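Local coordinates for tRNA (adenine(22)-N(1))-methyltransferase (Bacillus subtilis, PDB 6Q56), which catalyses the S-adenosyl-L-methionine-dependent methylation of adenosine 22 in tRNA, forming N(1)-methyladenosine, at residues L10-E15 and D142-E147; A21-I26 and A31-Y36; A48-D53 and L57-Q62; L120-N123 and H128-E131. The protein carries 2 engineered substitutions. All coordinates share one frame; numbering follows the deposited sequence.

Interaction 1 (L10-E15 and D142-E147)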
loop_
_atom_site.group_PDB
_atom_site.type_symbol
_atom_site.label_atom_id
_atom_site.label_comp_id
_atom_site.label_asym_id
_atom_site.label_seq_id
_atom_site.Cartn_x
_atom_site.Cartn_y
_atom_site.Cartn_z
ATOM N N LEU A 10 -9.253 -5.884 -2.591
ATOM C CA LEU A 10 -8.908 -6.649 -1.401
ATOM C C LEU A 10 -8.655 -8.113 -1.734
ATOM O O LEU A 10 -7.920 -8.794 -1.037
ATOM C CB LEU A 10 -9.985 -6.506 -0.334
ATOM C CG LEU A 10 -10.148 -5.089 0.209
ATOM C CD1 LEU A 10 -10.980 -5.079 1.477
ATOM C CD2 LEU A 10 -8.793 -4.458 0.463
ATOM N N GLN A 11 -9.261 -8.586 -2.813
ATOM C CA GLN A 11 -9.061 -9.953 -3.246
ATOM C C GLN A 11 -7.588 -10.087 -3.553
ATOM O O GLN A 11 -6.936 -11.039 -3.147
ATOM C CB GLN A 11 -9.883 -10.258 -4.490
ATOM C CG GLN A 11 -9.854 -11.718 -4.888
ATOM C CD GLN A 11 -10.273 -12.613 -3.753
ATOM O OE1 GLN A 11 -11.310 -12.399 -3.138
ATOM N NE2 GLN A 11 -9.466 -13.623 -3.464
ATOM N N THR A 12 -7.081 -9.101 -4.278
ATOM C CA THR A 12 -5.686 -9.045 -4.664
ATOM C C THR A 12 -4.806 -9.071 -3.428
ATOM O O THR A 12 -3.827 -9.794 -3.382
ATOM C CB THR A 12 -5.387 -7.785 -5.495
ATOM O OG1 THR A 12 -6.014 -7.896 -6.773
ATOM C CG2 THR A 12 -3.899 -7.601 -5.695
ATOM N N VAL A 13 -5.166 -8.284 -2.427
ATOM C CA VAL A 13 -4.402 -8.224 -1.192
ATOM C C VAL A 13 -4.361 -9.587 -0.514
ATOM O O VAL A 13 -3.312 -10.055 -0.113
ATOM C CB VAL A 13 -4.992 -7.179 -0.224
ATOM C CG1 VAL A 13 -4.338 -7.264 1.139
ATOM C CG2 VAL A 13 -4.847 -5.784 -0.798
ATOM N N ALA A 14 -5.520 -10.209 -0.393
ATOM C CA ALA A 14 -5.637 -11.509 0.251
ATOM C C ALA A 14 -4.733 -12.580 -0.357
ATOM O O ALA A 14 -4.211 -13.418 0.356
ATOM C CB ALA A 14 -7.087 -11.976 0.230
ATOM N N GLU A 15 -4.559 -12.555 -1.671
ATOM C CA GLU A 15 -3.743 -13.552 -2.350
ATOM C C GLU A 15 -2.284 -13.580 -1.916
ATOM O O GLU A 15 -1.598 -14.561 -2.154
ATOM C CB GLU A 15 -3.808 -13.363 -3.861
ATOM C CG GLU A 15 -5.199 -13.467 -4.459
ATOM C CD GLU A 15 -5.918 -14.750 -4.097
ATOM O OE1 GLU A 15 -5.257 -15.792 -3.945
ATOM O OE2 GLU A 15 -7.156 -14.717 -3.968
ATOM N N ASP A 142 6.881 -8.110 -4.789
ATOM C CA ASP A 142 5.903 -8.047 -5.865
ATOM C C ASP A 142 5.035 -6.814 -5.762
ATOM O O ASP A 142 4.860 -6.241 -4.698
ATOM C CB ASP A 142 5.024 -9.294 -5.923
ATOM C CG ASP A 142 4.351 -9.474 -7.283
ATOM O OD1 ASP A 142 4.705 -8.757 -8.232
ATOM O OD2 ASP A 142 3.469 -10.334 -7.406
ATOM N N GLU A 143 4.495 -6.430 -6.905
ATOM C CA GLU A 143 3.619 -5.291 -7.024
ATOM C C GLU A 143 2.591 -5.586 -8.083
ATOM O O GLU A 143 2.876 -6.262 -9.058
ATOM C CB GLU A 143 4.376 -4.065 -7.508
ATOM C CG GLU A 143 5.378 -3.462 -6.557
ATOM C CD GLU A 143 6.058 -2.257 -7.170
ATOM O OE1 GLU A 143 6.516 -2.351 -8.319
ATOM O OE2 GLU A 143 6.123 -1.219 -6.504
ATOM N N VAL A 144 1.397 -5.059 -7.898
ATOM C CA VAL A 144 0.349 -5.213 -8.878
ATOM C C VAL A 144 -0.395 -3.896 -8.964
ATOM O O VAL A 144 -0.554 -3.198 -7.975
ATOM C CB VAL A 144 -0.643 -6.343 -8.537
ATOM C CG1 VAL A 144 -1.258 -6.134 -7.177
ATOM C CG2 VAL A 144 -1.746 -6.403 -9.571
ATOM N N ILE A 145 -0.840 -3.555 -10.157
ATOM C CA ILE A 145 -1.622 -2.356 -10.344
ATOM C C ILE A 145 -2.786 -2.766 -11.209
ATOM O O ILE A 145 -2.612 -3.289 -12.299
ATOM C CB ILE A 145 -0.871 -1.181 -10.979
ATOM C CG1 ILE A 145 -1.784 0.046 -10.963
ATOM C CG2 ILE A 145 -0.454 -1.511 -12.396
ATOM C CD1 ILE A 145 -1.119 1.352 -11.308
ATOM N N LEU A 146 -3.978 -2.536 -10.695
ATOM C CA LEU A 146 -5.187 -2.892 -11.391
ATOM C C LEU A 146 -6.188 -1.783 -11.225
ATOM O O LEU A 146 -5.978 -0.867 -10.449
ATOM C CB LEU A 146 -5.756 -4.168 -10.783
ATOM C CG LEU A 146 -4.810 -5.363 -10.789
ATOM C CD1 LEU A 146 -5.224 -6.400 -9.764
ATOM C CD2 LEU A 146 -4.727 -5.980 -12.172
ATOM N N GLU A 147 -7.293 -1.872 -11.943
ATOM C CA GLU A 147 -8.331 -0.876 -11.791
ATOM C C GLU A 147 -9.635 -1.577 -11.447
ATOM O O GLU A 147 -9.861 -2.723 -11.822
ATOM C CB GLU A 147 -8.455 0.027 -13.019
ATOM C CG GLU A 147 -9.303 -0.498 -14.151
ATOM C CD GLU A 147 -9.306 0.448 -15.336
ATOM O OE1 GLU A 147 -8.904 1.614 -15.162
ATOM O OE2 GLU A 147 -9.703 0.025 -16.440
#

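Interaction 2 (A21-I26 and A31-Y36). Engineered in segment 31-36: Ser35 (natural residue Cys).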
loop_
_atom_site.group_PDB
_atom_site.type_symbol
_atom_site.label_atom_id
_atom_site.label_comp_id
_atom_site.label_asym_id
_atom_site.label_seq_id
_atom_site.Cartn_x
_atom_site.Cartn_y
_atom_site.Cartn_z
ATOM N N ALA A 21 -0.678 -18.255 7.775
ATOM C CA ALA A 21 -0.207 -17.051 8.428
ATOM C C ALA A 21 -1.222 -16.428 9.370
ATOM O O ALA A 21 -2.422 -16.571 9.203
ATOM C CB ALA A 21 0.206 -16.028 7.387
ATOM N N VAL A 22 -0.712 -15.720 10.362
ATOM C CA VAL A 22 -1.547 -14.987 11.279
ATOM C C VAL A 22 -1.421 -13.591 10.705
ATOM O O VAL A 22 -0.326 -13.060 10.609
ATOM C CB VAL A 22 -1.034 -15.014 12.715
ATOM C CG1 VAL A 22 -1.819 -14.037 13.557
ATOM C CG2 VAL A 22 -1.139 -16.411 13.280
ATOM N N MET A 23 -2.536 -13.012 10.296
ATOM C CA MET A 23 -2.519 -11.700 9.688
ATOM C C MET A 23 -3.177 -10.639 10.528
ATOM O O MET A 23 -4.081 -10.912 11.300
ATOM C CB MET A 23 -3.272 -11.759 8.372
ATOM C CG MET A 23 -4.626 -12.411 8.526
ATOM S SD MET A 23 -5.785 -11.987 7.235
ATOM C CE MET A 23 -5.621 -10.213 7.253
ATOM N N ALA A 24 -2.710 -9.418 10.345
ATOM C CA ALA A 24 -3.259 -8.276 11.028
ATOM C C ALA A 24 -3.693 -7.308 9.956
ATOM O O ALA A 24 -2.893 -6.862 9.154
ATOM C CB ALA A 24 -2.241 -7.641 11.946
ATOM N N ASP A 25 -4.976 -6.996 9.949
ATOM C CA ASP A 25 -5.535 -6.071 8.990
ATOM C C ASP A 25 -5.764 -4.760 9.711
ATOM O O ASP A 25 -6.633 -4.652 10.558
ATOM C CB ASP A 25 -6.839 -6.609 8.414
ATOM C CG ASP A 25 -7.350 -5.783 7.253
ATOM O OD1 ASP A 25 -6.564 -5.020 6.674
ATOM O OD2 ASP A 25 -8.535 -5.912 6.921
ATOM N N ILE A 26 -4.958 -3.770 9.369
ATOM C CA ILE A 26 -5.044 -2.464 9.977
ATOM C C ILE A 26 -6.108 -1.631 9.279
ATOM O O ILE A 26 -6.141 -1.552 8.059
ATOM C CB ILE A 26 -3.686 -1.763 9.912
ATOM C CG1 ILE A 26 -2.583 -2.746 10.292
ATOM C CG2 ILE A 26 -3.668 -0.545 10.812
ATOM C CD1 ILE A 26 -2.759 -3.377 11.652
ATOM N N ALA A 31 -13.839 -5.949 8.790
ATOM C CA ALA A 31 -13.164 -7.194 9.100
ATOM C C ALA A 31 -13.491 -8.244 8.057
ATOM O O ALA A 31 -13.370 -9.429 8.311
ATOM C CB ALA A 31 -13.563 -7.681 10.479
ATOM N N TYR A 32 -13.908 -7.797 6.881
ATOM C CA TYR A 32 -14.253 -8.705 5.804
ATOM C C TYR A 32 -13.030 -9.457 5.308
ATOM O O TYR A 32 -13.040 -10.671 5.219
ATOM C CB TYR A 32 -14.897 -7.953 4.643
ATOM C CG TYR A 32 -16.290 -7.446 4.923
ATOM C CD1 TYR A 32 -17.175 -8.186 5.677
ATOM C CD2 TYR A 32 -16.725 -6.238 4.413
ATOM C CE1 TYR A 32 -18.449 -7.728 5.934
ATOM C CE2 TYR A 32 -17.995 -5.775 4.660
ATOM C CZ TYR A 32 -18.854 -6.527 5.420
ATOM O OH TYR A 32 -20.117 -6.076 5.671
ATOM N N LEU A 33 -11.978 -8.721 4.990
ATOM C CA LEU A 33 -10.753 -9.314 4.492
ATOM C C LEU A 33 -10.259 -10.401 5.434
ATOM O O LEU A 33 -10.051 -11.531 5.018
ATOM C CB LEU A 33 -9.680 -8.247 4.304
ATOM C CG LEU A 33 -8.257 -8.737 4.072
ATOM C CD1 LEU A 33 -8.158 -9.542 2.797
ATOM C CD2 LEU A 33 -7.302 -7.568 4.026
ATOM N N PRO A 34 -10.090 -10.079 6.710
ATOM C CA PRO A 34 -9.617 -11.084 7.664
ATOM C C PRO A 34 -10.598 -12.238 7.831
ATOM O O PRO A 34 -10.174 -13.371 7.983
ATOM C CB PRO A 34 -9.447 -10.301 8.973
ATOM C CG PRO A 34 -9.975 -8.936 8.725
ATOM C CD PRO A 34 -9.993 -8.720 7.252
ATOM N N SER A 35 -11.890 -11.958 7.796
ATOM C CA SER A 35 -12.882 -13.010 7.933
ATOM C C SER A 35 -12.752 -13.930 6.736
ATOM O O SER A 35 -12.780 -15.144 6.853
ATOM C CB SER A 35 -14.288 -12.421 7.989
ATOM O OG SER A 35 -14.553 -11.804 9.229
ATOM N N TYR A 36 -12.604 -13.309 5.581
ATOM C CA TYR A 36 -12.461 -14.019 4.321
ATOM C C TYR A 36 -11.206 -14.877 4.313
ATOM O O TYR A 36 -11.224 -15.992 3.817
ATOM C CB TYR A 36 -12.416 -13.022 3.163
ATOM C CG TYR A 36 -12.084 -13.619 1.820
ATOM C CD1 TYR A 36 -10.778 -13.898 1.473
ATOM C CD2 TYR A 36 -13.073 -13.887 0.899
ATOM C CE1 TYR A 36 -10.467 -14.432 0.247
ATOM C CE2 TYR A 36 -12.771 -14.421 -0.331
ATOM C CZ TYR A 36 -11.468 -14.690 -0.651
ATOM O OH TYR A 36 -11.167 -15.228 -1.869
#

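Interaction 3 (A48-D53 and L57-Q62)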
loop_
_atom_site.group_PDB
_atom_site.type_symbol
_atom_site.label_atom_id
_atom_site.label_comp_id
_atom_site.label_asym_id
_atom_site.label_seq_id
_atom_site.Cartn_x
_atom_site.Cartn_y
_atom_site.Cartn_z
ATOM N N ALA A 48 -7.978 -7.688 13.614
ATOM C CA ALA A 48 -8.588 -6.628 12.848
ATOM C C ALA A 48 -8.558 -5.384 13.698
ATOM O O ALA A 48 -9.213 -5.312 14.722
ATOM C CB ALA A 48 -10.009 -6.988 12.469
ATOM N N GLY A 49 -7.780 -4.410 13.261
ATOM C CA GLY A 49 -7.641 -3.162 13.973
ATOM C C GLY A 49 -8.526 -2.049 13.463
ATOM O O GLY A 49 -8.668 -1.842 12.272
ATOM N N GLU A 50 -9.121 -1.331 14.398
ATOM C CA GLU A 50 -9.990 -0.219 14.089
ATOM C C GLU A 50 -9.602 0.888 15.042
ATOM O O GLU A 50 -9.199 0.632 16.166
ATOM C CB GLU A 50 -11.451 -0.603 14.267
ATOM C CG GLU A 50 -11.845 -1.874 13.545
ATOM C CD GLU A 50 -11.953 -1.703 12.048
ATOM O OE1 GLU A 50 -12.257 -0.591 11.592
ATOM O OE2 GLU A 50 -11.745 -2.688 11.322
ATOM N N ILE A 51 -9.715 2.125 14.597
ATOM C CA ILE A 51 -9.328 3.234 15.438
ATOM C C ILE A 51 -10.502 3.900 16.140
ATOM O O ILE A 51 -10.379 4.295 17.288
ATOM C CB ILE A 51 -8.513 4.261 14.634
ATOM C CG1 ILE A 51 -8.131 5.452 15.508
ATOM C CG2 ILE A 51 -9.285 4.722 13.418
ATOM C CD1 ILE A 51 -7.016 6.282 14.916
ATOM N N THR A 52 -11.637 4.022 15.465
ATOM C CA THR A 52 -12.795 4.665 16.071
ATOM C C THR A 52 -13.860 3.692 16.571
ATOM O O THR A 52 -13.989 2.581 16.082
ATOM C CB THR A 52 -13.452 5.659 15.102
ATOM O OG1 THR A 52 -14.047 4.951 14.020
ATOM C CG2 THR A 52 -12.431 6.619 14.565
ATOM N N ASP A 53 -14.618 4.148 17.558
ATOM C CA ASP A 53 -15.677 3.365 18.184
ATOM C C ASP A 53 -16.612 2.667 17.208
ATOM O O ASP A 53 -16.878 1.483 17.346
ATOM C CB ASP A 53 -16.519 4.252 19.098
ATOM C CG ASP A 53 -15.812 4.613 20.376
ATOM O OD1 ASP A 53 -14.656 4.201 20.567
ATOM O OD2 ASP A 53 -16.427 5.313 21.196
ATOM N N LEU A 57 -16.911 -1.411 16.902
ATOM C CA LEU A 57 -18.047 -2.204 17.326
ATOM C C LEU A 57 -18.632 -3.012 16.177
ATOM O O LEU A 57 -19.019 -4.151 16.362
ATOM C CB LEU A 57 -19.118 -1.326 17.957
ATOM C CG LEU A 57 -18.951 -1.113 19.460
ATOM C CD1 LEU A 57 -17.714 -0.285 19.767
ATOM C CD2 LEU A 57 -20.191 -0.464 20.046
ATOM N N SER A 58 -18.689 -2.419 14.994
ATOM C CA SER A 58 -19.243 -3.091 13.828
ATOM C C SER A 58 -18.373 -4.248 13.340
ATOM O O SER A 58 -18.875 -5.209 12.780
ATOM C CB SER A 58 -19.454 -2.096 12.688
ATOM O OG SER A 58 -18.247 -1.810 12.009
ATOM N N ALA A 59 -17.069 -4.155 13.548
ATOM C CA ALA A 59 -16.181 -5.217 13.127
ATOM C C ALA A 59 -16.304 -6.356 14.121
ATOM O O ALA A 59 -16.363 -7.516 13.752
ATOM C CB ALA A 59 -14.755 -4.716 13.055
ATOM N N LYS A 60 -16.364 -5.997 15.392
ATOM C CA LYS A 60 -16.493 -6.971 16.459
ATOM C C LYS A 60 -17.798 -7.730 16.300
ATOM O O LYS A 60 -17.862 -8.919 16.555
ATOM C CB LYS A 60 -16.457 -6.276 17.821
ATOM C CG LYS A 60 -15.953 -7.135 18.961
ATOM C CD LYS A 60 -15.686 -6.296 20.197
ATOM C CE LYS A 60 -16.979 -5.787 20.808
ATOM N NZ LYS A 60 -16.750 -4.772 21.872
ATOM N N ARG A 61 -18.841 -7.031 15.875
ATOM C CA ARG A 61 -20.146 -7.642 15.704
ATOM C C ARG A 61 -20.214 -8.550 14.490
ATOM O O ARG A 61 -20.936 -9.531 14.499
ATOM C CB ARG A 61 -21.229 -6.574 15.612
ATOM C CG ARG A 61 -21.571 -5.958 16.952
ATOM C CD ARG A 61 -21.879 -7.022 17.992
ATOM N NE ARG A 61 -21.872 -6.471 19.339
ATOM C CZ ARG A 61 -22.945 -6.003 19.963
ATOM N NH1 ARG A 61 -24.128 -6.026 19.368
ATOM N NH2 ARG A 61 -22.834 -5.518 21.187
ATOM N N GLN A 62 -19.470 -8.224 13.446
ATOM C CA GLN A 62 -19.464 -9.046 12.258
ATOM C C GLN A 62 -18.739 -10.335 12.583
ATOM O O GLN A 62 -19.219 -11.420 12.278
ATOM C CB GLN A 62 -18.771 -8.332 11.111
ATOM C CG GLN A 62 -18.973 -8.999 9.768
ATOM C CD GLN A 62 -20.432 -9.068 9.371
ATOM O OE1 GLN A 62 -21.296 -8.508 10.041
ATOM N NE2 GLN A 62 -20.715 -9.764 8.279
#

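Interaction 4 (L120-N123 and H128-E131). With NI (nickel (II) ion), chain E.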
loop_
_atom_site.group_PDB
_atom_site.type_symbol
_atom_site.label_atom_id
_atom_site.label_comp_id
_atom_site.label_asym_id
_atom_site.label_seq_id
_atom_site.Cartn_x
_atom_site.Cartn_y
_atom_site.Cartn_z
ATOM N N LEU A 120 0.655 -3.947 1.353
ATOM C CA LEU A 120 0.140 -2.599 1.420
ATOM C C LEU A 120 -0.602 -2.172 0.167
ATOM O O LEU A 120 -0.102 -2.314 -0.936
ATOM C CB LEU A 120 1.311 -1.669 1.669
ATOM C CG LEU A 120 2.266 -2.196 2.738
ATOM C CD1 LEU A 120 3.610 -1.503 2.690
ATOM C CD2 LEU A 120 1.638 -2.056 4.107
ATOM N N GLN A 121 -1.798 -1.636 0.359
ATOM C CA GLN A 121 -2.618 -1.178 -0.747
ATOM C C GLN A 121 -2.929 0.302 -0.605
ATOM O O GLN A 121 -3.932 0.688 -0.016
ATOM C CB GLN A 121 -3.905 -1.991 -0.857
ATOM C CG GLN A 121 -4.728 -1.678 -2.091
ATOM C CD GLN A 121 -5.717 -0.558 -1.868
ATOM O OE1 GLN A 121 -6.540 -0.612 -0.967
ATOM N NE2 GLN A 121 -5.644 0.459 -2.698
ATOM N N PRO A 122 -2.063 1.143 -1.139
ATOM C CA PRO A 122 -2.285 2.583 -1.051
ATOM C C PRO A 122 -3.286 3.072 -2.093
ATOM O O PRO A 122 -3.257 2.620 -3.228
ATOM C CB PRO A 122 -0.903 3.163 -1.323
ATOM C CG PRO A 122 -0.232 2.157 -2.176
ATOM C CD PRO A 122 -0.796 0.819 -1.808
ATOM N N ASN A 123 -4.105 4.045 -1.736
ATOM C CA ASN A 123 -5.043 4.612 -2.689
ATOM C C ASN A 123 -4.335 5.606 -3.614
ATOM O O ASN A 123 -4.771 5.840 -4.728
ATOM C CB ASN A 123 -6.201 5.268 -1.955
ATOM C CG ASN A 123 -7.136 4.252 -1.339
ATOM O OD1 ASN A 123 -7.330 3.167 -1.881
ATOM N ND2 ASN A 123 -7.713 4.593 -0.202
ATOM N N HIS A 128 5.465 6.997 -0.980
ATOM C CA HIS A 128 5.773 7.168 0.433
ATOM C C HIS A 128 6.060 5.823 1.088
ATOM O O HIS A 128 6.862 5.726 2.002
ATOM C CB HIS A 128 4.623 7.854 1.167
ATOM C CG HIS A 128 4.262 9.198 0.624
ATOM N ND1 HIS A 128 5.143 10.254 0.602
ATOM C CD2 HIS A 128 3.103 9.666 0.111
ATOM C CE1 HIS A 128 4.547 11.311 0.084
ATOM N NE2 HIS A 128 3.307 10.981 -0.224
ATOM N N ILE A 129 5.385 4.787 0.612
ATOM C CA ILE A 129 5.560 3.454 1.146
ATOM C C ILE A 129 6.886 2.875 0.693
ATOM O O ILE A 129 7.596 2.266 1.476
ATOM C CB ILE A 129 4.418 2.522 0.719
ATOM C CG1 ILE A 129 3.095 3.019 1.284
ATOM C CG2 ILE A 129 4.673 1.111 1.195
ATOM C CD1 ILE A 129 1.921 2.161 0.903
ATOM N N ARG A 130 7.218 3.069 -0.576
ATOM C CA ARG A 130 8.466 2.553 -1.110
ATOM C C ARG A 130 9.659 3.215 -0.430
ATOM O O ARG A 130 10.645 2.563 -0.128
ATOM C CB ARG A 130 8.530 2.722 -2.624
ATOM C CG ARG A 130 7.544 1.842 -3.366
ATOM C CD ARG A 130 7.751 1.883 -4.867
ATOM N NE ARG A 130 6.634 1.289 -5.583
ATOM C CZ ARG A 130 5.556 1.956 -5.967
ATOM N NH1 ARG A 130 5.441 3.243 -5.707
ATOM N NH2 ARG A 130 4.591 1.334 -6.606
ATOM N N GLU A 131 9.558 4.509 -0.179
ATOM C CA GLU A 131 10.635 5.224 0.476
ATOM C C GLU A 131 10.826 4.680 1.883
ATOM O O GLU A 131 11.942 4.477 2.324
ATOM C CB GLU A 131 10.359 6.724 0.499
ATOM C CG GLU A 131 10.504 7.383 -0.859
ATOM C CD GLU A 131 10.249 8.873 -0.826
ATOM O OE1 GLU A 131 9.762 9.363 0.194
ATOM O OE2 GLU A 131 10.534 9.551 -1.825
HETATM NI NI NI E . 1.595 11.778 -0.687
HETATM O O HOH W 1 2.531 13.406 -0.892
#

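Interaction 1 (L10-E15 and D142-E147)
Thr12 of helix 8-14 meets Val144 and Leu146 of strand 139-148. The contact is small and lies near the surface. Its apolar part is one methyl pair. Thr12 CG2 and Val144 CG1 reach toward each other tip to tip at 3.4 Å, tighter than usual for two carbons. The Thr12 methyl gets there because CG2 stands opposite the backbone N across the CA-CB bond. The second touch is polar against apolar. The hydroxyl branch of Thr12 faces a Leu146 methyl, with OG1 3.4 Å from CD1. That hydroxyl has its main partner elsewhere, the carbonyl oxygen of Lys8 one turn back in the helix.

Two side-chain hydrogen bonds lie within the segments. Gln11 NE2 reaches Glu15 OE2 at 2.6 Å, with the oxygen in the amide plane of Gln11. In the strand, Glu143 N bonds to Asp142 OD1 at 2.7 Å, from above the carboxylate plane. Val155 of strand 151-159 touches both Thr12 and Val144 and joins the helix to the edge of the sheet. The contact sets helix 8-14 against the 139-148 edge of a seven-stranded sheet of order 3-2-1-4-5-7-6, with 151-159 antiparallel, the sheet of the Rossmann-like class I methyltransferases.

Interaction 2 (A21-I26 and A31-Y36)
Asp25 and Pro34 form the tight part of this buried contact. The carboxylate oxygen Asp25 OD2 lies 3.2 Å from Pro34 CD, and the two side chains cross at about a right angle. The same oxygen is 3.6 Å from Leu33 CD2. The Asp25 carboxylate is thus set against two apolar side chains of helix 32-39. CG swings away from the backbone N (chi1 -171°), which sends the carboxylate out from the strand to the helix. Its oxygens have polar partners outside the segments: OD2 bonds to Ser28 OG and OD1 to Thr92 OG1. With an alanine here, Ser28 OG would probably lose its carboxylate partner, Thr92 OG1 would be left with a weak bond to Ala24 O, and a gap would open beside Pro34 CD.

The strand and helix segments run nearly antiparallel, at 165°, with axes 8.7 Å apart. They are the first two elements of the beta-alpha-beta unit 21-26, 32-39, 43-50. In class I methyltransferases the turn after the first strand usually borders the cofactor pocket; the sequence here is consistent with that, though no cofactor is bound.

Packing is looser at Met23. Its bent chain brings SD to 4.0 Å from Pro34 CA, and CE to 4.4 Å from Leu33 CG. On the far face of the helix, Tyr32 and Tyr36 are partly exposed, and Tyr36 OH bonds to Gln11. Ser35, an engineered replacement of cysteine, also points away from the strand. Its OG bonds back to Ala31 O at 2.8 Å. Ser35 N reaches that oxygen from the opposite face of the carbonyl plane.

Interaction 3 (A48-D53 and L57-Q62)
Leu57 and Asp53 are joined by the hydrogen bond that crosses this contact. Leu57 N donates to Asp53 O over 2.9 Å, and the bond is nearly straight at 176°. It is an i to i+4 bond of the first turn of helix 53-65. The Leu57 side chain folds back over the same carbonyl, and its CD1 lies close to Asp53 O.

The second touch is two residues further along the helix. Ala59 CB packs on the flank of Glu50, 4.1 Å from CG and 4.0 Å from OE2. In Glu50 the bend at chi2 (-74°) helps bring OE2 back to the Ala59 methyl. Pro55, Phe56 and Ser28 also touch this side chain.

The segments form the strand-turn-helix part of the beta-alpha-beta unit 43-50, 53-65, 72-76. Glu50 ends the second strand of the methyltransferase fold. In many class I enzymes an acidic residue here holds the ribose hydroxyls of S-adenosylmethionine, and Glu50 is consistent with that role. No cofactor is bound in this structure.

Further out, Gln76 holds the turn. Its NE2 bonds to both Ile51 O and Asp53 OD1. Thr52 occupies the N-cap position, but its side chain makes no capping bond. The strand end is fixed on one side by backbone bonds of Ala48 and Glu50 to Arg75, and on the other by a backbone bond of Gly49 to Ser28.

Interaction 4 (L120-N123 and H128-E131)
Ile129 of helix 127-135 points its side chain at Leu120 and Pro122 of strand 117-122. Its longer branch ends over the proline ring. CD1 is 3.7 Å from Pro122 CB and 3.8 Å from CG, and the two side chains cross obliquely. CG1 lies opposite the carbonyl carbon and, with chi2 extended (180°), the branch carries CD1 out to the proline ring. CD1 also meets Leu120 CB at 4.0 Å. The CG2 methyl faces Leu120 CD1, but their modelled separation is too short to be reliable.

His128, the preceding residue, turns to a different task. Its NE2 binds a nickel ion at 1.9 Å. A water, also 1.9 Å from the nickel, lies at the ring edge and in the ring plane. His125 ND1 is a further ligand, and the two imidazole planes meet at about 55°.

On the strand, Gln121 points away from the helix, and its NE2 bonds to Asn123 OD1 at 3.3 Å. Ile101 of helix 98-107 touches both Leu120 and Ile129, while Leu156 of strand 151-159 also packs on Ile129. The contact lies near the centre of the chain, with helix 127-135 laid against the sheet beside helix 98-107.

In the fold
From the N terminus, helix 8-14 opens interaction 1, which closes only at strand 139-148. Interactions 2, 3 and 4 all fall within that long loop. They follow one another in series, each closing a short loop between a strand and the next helix, and none cross. All four reach one sheet. Interactions 2 and 3 sit on neighbouring strands, joined by a bond from Gly49 N to Asp25 O and by Ala31 packing on Ala48 and Ala59. Interaction 1 meets interaction 2 where Ala14 packs on Leu33. It meets interaction 4 through the salt bridge of Glu143 with Arg130. Interactions 3 and 4 lie apart, their centres about 23 Å from each other.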